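Local structure of malonyl CoA:acyl carrier protein malonyltransferase (Streptomyces coelicolor, 1NM2) at residues A[105-117]-A[219-231]. The protein probably transfers the malonyl group from malonyl-CoA to holo-acyl carrier protein, supplying malonyl-ACP for fatty acid biosynthesis. Numbering follows the deposited sequence.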
loop_
_atom_site.group_PDB
_atom_site.type_symbol
_atom_site.label_atom_id
_atom_site.label_comp_id
_atom_site.label_asym_id
_atom_site.label_seq_id
_atom_site.Cartn_x
_atom_site.Cartn_y
_atom_site.Cartn_z
ATOM N N ALA A 105 -6.592 -1.514 -7.608
ATOM C CA ALA A 105 -6.961 -2.260 -8.808
ATOM C C ALA A 105 -8.455 -2.581 -8.761
ATOM O O ALA A 105 -9.120 -2.666 -9.799
ATOM C CB ALA A 105 -6.148 -3.548 -8.902
ATOM N N VAL A 106 -8.971 -2.771 -7.552
ATOM C CA VAL A 106 -10.385 -3.057 -7.368
ATOM C C VAL A 106 -11.168 -1.783 -7.691
ATOM O O VAL A 106 -12.148 -1.822 -8.439
ATOM C CB VAL A 106 -10.683 -3.522 -5.910
ATOM C CG1 VAL A 106 -12.182 -3.756 -5.725
ATOM C CG2 VAL A 106 -9.915 -4.810 -5.606
ATOM N N PHE A 107 -10.724 -0.648 -7.156
ATOM C CA PHE A 107 -11.400 0.620 -7.425
ATOM C C PHE A 107 -11.457 0.937 -8.919
ATOM O O PHE A 107 -12.436 1.504 -9.394
ATOM C CB PHE A 107 -10.710 1.790 -6.707
ATOM C CG PHE A 107 -10.603 1.621 -5.219
ATOM C CD1 PHE A 107 -11.495 0.803 -4.526
ATOM C CD2 PHE A 107 -9.610 2.286 -4.505
ATOM C CE1 PHE A 107 -11.396 0.649 -3.144
ATOM C CE2 PHE A 107 -9.506 2.138 -3.122
ATOM C CZ PHE A 107 -10.401 1.317 -2.444
ATOM N N ALA A 108 -10.409 0.577 -9.657
ATOM C CA ALA A 108 -10.365 0.848 -11.097
ATOM C C ALA A 108 -11.064 -0.225 -11.926
ATOM O O ALA A 108 -11.103 -0.139 -13.152
ATOM C CB ALA A 108 -8.911 1.002 -11.564
ATOM N N GLY A 109 -11.605 -1.240 -11.263
ATOM C CA GLY A 109 -12.304 -2.296 -11.979
ATOM C C GLY A 109 -11.411 -3.276 -12.716
ATOM O O GLY A 109 -11.862 -3.974 -13.628
ATOM N N VAL A 110 -10.141 -3.332 -12.332
ATOM C CA VAL A 110 -9.195 -4.243 -12.968
ATOM C C VAL A 110 -9.426 -5.652 -12.452
ATOM O O VAL A 110 -9.396 -6.619 -13.214
ATOM C CB VAL A 110 -7.739 -3.837 -12.665
ATOM C CG1 VAL A 110 -6.778 -4.857 -13.266
ATOM C CG2 VAL A 110 -7.463 -2.448 -13.229
ATOM N N LEU A 111 -9.656 -5.750 -11.147
ATOM C CA LEU A 111 -9.903 -7.022 -10.489
ATOM C C LEU A 111 -11.114 -6.883 -9.578
ATOM O O LEU A 111 -11.349 -5.811 -9.013
ATOM C CB LEU A 111 -8.704 -7.418 -9.623
ATOM C CG LEU A 111 -7.327 -7.595 -10.254
ATOM C CD1 LEU A 111 -6.317 -7.823 -9.135
ATOM C CD2 LEU A 111 -7.334 -8.765 -11.228
ATOM N N ASP A 112 -11.880 -7.958 -9.432
ATOM C CA ASP A 112 -13.028 -7.924 -8.537
ATOM C C ASP A 112 -12.440 -8.166 -7.146
ATOM O O ASP A 112 -11.298 -8.622 -7.024
ATOM C CB ASP A 112 -14.049 -9.000 -8.920
ATOM C CG ASP A 112 -13.453 -10.382 -8.958
ATOM O OD1 ASP A 112 -13.185 -10.946 -7.878
ATOM O OD2 ASP A 112 -13.246 -10.903 -10.073
ATOM N N ASP A 113 -13.193 -7.864 -6.095
ATOM C CA ASP A 113 -12.648 -8.016 -4.749
ATOM C C ASP A 113 -12.131 -9.396 -4.345
ATOM O O ASP A 113 -11.013 -9.501 -3.845
ATOM C CB ASP A 113 -13.650 -7.501 -3.710
ATOM C CG ASP A 113 -14.974 -8.193 -3.793
ATOM O OD1 ASP A 113 -15.179 -8.945 -4.768
ATOM O OD2 ASP A 113 -15.808 -7.981 -2.888
ATOM N N THR A 114 -12.907 -10.453 -4.562
ATOM C CA THR A 114 -12.452 -11.789 -4.171
ATOM C C THR A 114 -11.161 -12.187 -4.880
ATOM O O THR A 114 -10.285 -12.805 -4.278
ATOM C CB THR A 114 -13.527 -12.880 -4.439
ATOM O OG1 THR A 114 -13.626 -13.135 -5.847
ATOM C CG2 THR A 114 -14.877 -12.424 -3.912
ATOM N N ALA A 115 -11.045 -11.840 -6.157
ATOM C CA ALA A 115 -9.842 -12.160 -6.916
ATOM C C ALA A 115 -8.654 -11.385 -6.347
ATOM O O ALA A 115 -7.530 -11.892 -6.291
ATOM C CB ALA A 115 -10.042 -11.800 -8.389
ATOM N N ALA A 116 -8.910 -10.150 -5.925
ATOM C CA ALA A 116 -7.867 -9.298 -5.363
ATOM C C ALA A 116 -7.418 -9.812 -3.999
ATOM O O ALA A 116 -6.227 -9.851 -3.705
ATOM C CB ALA A 116 -8.377 -7.860 -5.241
ATOM N N LEU A 117 -8.378 -10.202 -3.165
ATOM C CA LEU A 117 -8.067 -10.712 -1.836
ATOM C C LEU A 117 -7.320 -12.038 -1.948
ATOM O O LEU A 117 -6.451 -12.338 -1.133
ATOM C CB LEU A 117 -9.354 -10.885 -1.025
ATOM C CG LEU A 117 -10.099 -9.582 -0.703
ATOM C CD1 LEU A 117 -11.434 -9.906 -0.073
ATOM C CD2 LEU A 117 -9.266 -8.715 0.237
ATOM N N ALA A 219 -4.581 -17.498 -12.385
ATOM C CA ALA A 219 -5.999 -17.781 -12.204
ATOM C C ALA A 219 -6.866 -16.548 -12.400
ATOM O O ALA A 219 -8.089 -16.615 -12.258
ATOM C CB ALA A 219 -6.236 -18.360 -10.811
ATOM N N LEU A 220 -6.234 -15.427 -12.726
ATOM C CA LEU A 220 -6.963 -14.181 -12.910
ATOM C C LEU A 220 -7.053 -13.738 -14.361
ATOM O O LEU A 220 -6.217 -14.090 -15.195
ATOM C CB LEU A 220 -6.303 -13.062 -12.098
ATOM C CG LEU A 220 -6.106 -13.314 -10.602
ATOM C CD1 LEU A 220 -5.390 -12.127 -9.977
ATOM C CD2 LEU A 220 -7.457 -13.541 -9.938
ATOM N N THR A 221 -8.091 -12.963 -14.644
ATOM C CA THR A 221 -8.320 -12.398 -15.963
ATOM C C THR A 221 -8.641 -10.940 -15.664
ATOM O O THR A 221 -9.795 -10.585 -15.421
ATOM C CB THR A 221 -9.520 -13.053 -16.667
ATOM O OG1 THR A 221 -9.289 -14.461 -16.795
ATOM C CG2 THR A 221 -9.710 -12.456 -18.052
ATOM N N PRO A 222 -7.611 -10.079 -15.651
ATOM C CA PRO A 222 -7.752 -8.649 -15.374
ATOM C C PRO A 222 -8.431 -7.856 -16.480
ATOM O O PRO A 222 -8.202 -8.098 -17.664
ATOM C CB PRO A 222 -6.312 -8.205 -15.163
ATOM C CG PRO A 222 -5.579 -9.047 -16.143
ATOM C CD PRO A 222 -6.202 -10.413 -15.923
ATOM N N ALA A 223 -9.273 -6.909 -16.085
ATOM C CA ALA A 223 -9.953 -6.059 -17.047
ATOM C C ALA A 223 -9.190 -4.738 -17.131
ATOM O O ALA A 223 -8.430 -4.393 -16.223
ATOM C CB ALA A 223 -11.386 -5.801 -16.603
ATOM N N ASP A 224 -9.379 -4.011 -18.224
ATOM C CA ASP A 224 -8.727 -2.722 -18.383
ATOM C C ASP A 224 -9.291 -1.774 -17.334
ATOM O O ASP A 224 -10.477 -1.818 -17.022
ATOM C CB ASP A 224 -8.978 -2.166 -19.788
ATOM C CG ASP A 224 -8.131 -2.854 -20.842
ATOM O OD1 ASP A 224 -8.360 -2.617 -22.045
ATOM O OD2 ASP A 224 -7.228 -3.629 -20.461
ATOM N N PRO A 225 -8.443 -0.913 -16.759
ATOM C CA PRO A 225 -8.923 0.026 -15.741
ATOM C C PRO A 225 -9.977 0.989 -16.287
ATOM O O PRO A 225 -9.826 1.527 -17.382
ATOM C CB PRO A 225 -7.645 0.742 -15.303
ATOM C CG PRO A 225 -6.785 0.692 -16.534
ATOM C CD PRO A 225 -7.009 -0.714 -17.036
ATOM N N LYS A 226 -11.046 1.196 -15.522
ATOM C CA LYS A 226 -12.126 2.093 -15.938
ATOM C C LYS A 226 -11.861 3.503 -15.422
ATOM O O LYS A 226 -12.524 4.461 -15.818
ATOM C CB LYS A 226 -13.465 1.588 -15.394
ATOM C CG LYS A 226 -13.823 0.186 -15.851
ATOM C CD LYS A 226 -15.096 -0.310 -15.175
ATOM C CE LYS A 226 -15.388 -1.763 -15.544
ATOM N NZ LYS A 226 -16.611 -2.294 -14.858
ATOM N N VAL A 227 -10.892 3.606 -14.519
ATOM C CA VAL A 227 -10.494 4.875 -13.929
ATOM C C VAL A 227 -8.973 4.926 -14.040
ATOM O O VAL A 227 -8.315 3.883 -14.002
ATOM C CB VAL A 227 -10.889 4.947 -12.439
ATOM C CG1 VAL A 227 -10.597 6.330 -11.891
ATOM C CG2 VAL A 227 -12.363 4.596 -12.269
ATOM N N THR A 228 -8.418 6.125 -14.184
ATOM C CA THR A 228 -6.973 6.280 -14.301
ATOM C C THR A 228 -6.269 5.572 -13.142
ATOM O O THR A 228 -6.544 5.849 -11.975
ATOM C CB THR A 228 -6.580 7.765 -14.304
ATOM O OG1 THR A 228 -7.254 8.432 -15.380
ATOM C CG2 THR A 228 -5.075 7.914 -14.487
ATOM N N TYR A 229 -5.366 4.656 -13.476
ATOM C CA TYR A 229 -4.626 3.886 -12.478
ATOM C C TYR A 229 -3.146 4.290 -12.479
ATOM O O TYR A 229 -2.444 4.084 -13.468
ATOM C CB TYR A 229 -4.759 2.391 -12.791
ATOM C CG TYR A 229 -4.078 1.484 -11.791
ATOM C CD1 TYR A 229 -4.772 0.973 -10.696
ATOM C CD2 TYR A 229 -2.726 1.166 -11.924
ATOM C CE1 TYR A 229 -4.134 0.164 -9.755
ATOM C CE2 TYR A 229 -2.081 0.367 -10.991
ATOM C CZ TYR A 229 -2.789 -0.130 -9.911
ATOM O OH TYR A 229 -2.141 -0.902 -8.978
ATOM N N VAL A 230 -2.680 4.857 -11.368
ATOM C CA VAL A 230 -1.290 5.300 -11.242
ATOM C C VAL A 230 -0.458 4.226 -10.547
ATOM O O VAL A 230 -0.788 3.802 -9.437
ATOM C CB VAL A 230 -1.207 6.618 -10.435
ATOM C CG1 VAL A 230 0.241 7.092 -10.343
ATOM C CG2 VAL A 230 -2.062 7.685 -11.104
ATOM N N SER A 231 0.634 3.818 -11.192
ATOM C CA SER A 231 1.507 2.754 -10.685
ATOM C C SER A 231 2.760 3.134 -9.885
ATOM O O SER A 231 3.474 4.084 -10.222
ATOM C CB SER A 231 1.912 1.853 -11.863
ATOM O OG SER A 231 2.958 0.958 -11.522
#
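Two nearly straight backbone hydrogen bonds tie the helix-to-helix turn to the 219-231 chain: Lys-226 N to Ala-108 O (2.7 Å), and Ala-223 N to Val-110 O (2.9 Å). The side chain of Val-110 packs between Pro-222 and Pro-225: chi1 of 176° sends CG1 toward Pro-222 CB (3.9 Å) and CG2 alongside Pro-225 CB (3.8 Å), with Ala-223 O against both methyls, 3.4 Å from CG1. An alanine here would lose both methyls and is likely to leave a gap between the two prolines. Farther along, the side chains of Leu-111 and Leu-220 cross at about a right angle, CD2 of the first meeting CD1 of the second at 4.1 Å, while Leu-220 CD2 presses tightly on Ala-115 CB (3.5 Å). At the other end the Tyr-229 ring turns the CE1 edge to Ala-105 N, 3.7 Å away; its hydroxyl hydrogen-bonds Glu-101 O. The turn itself pairs two helix ends: a Schellman motif with Gly-109 at positive phi closes helix 100-107, and Asp-112 N-caps helix 113-132, its OD1 accepting from Ala-115 N. The contact thus joins the helix following the probable GxSxG nucleophile elbow to the chain entering edge strand 228-229 of the parallel sheet in the alpha/beta hydrolase-like core.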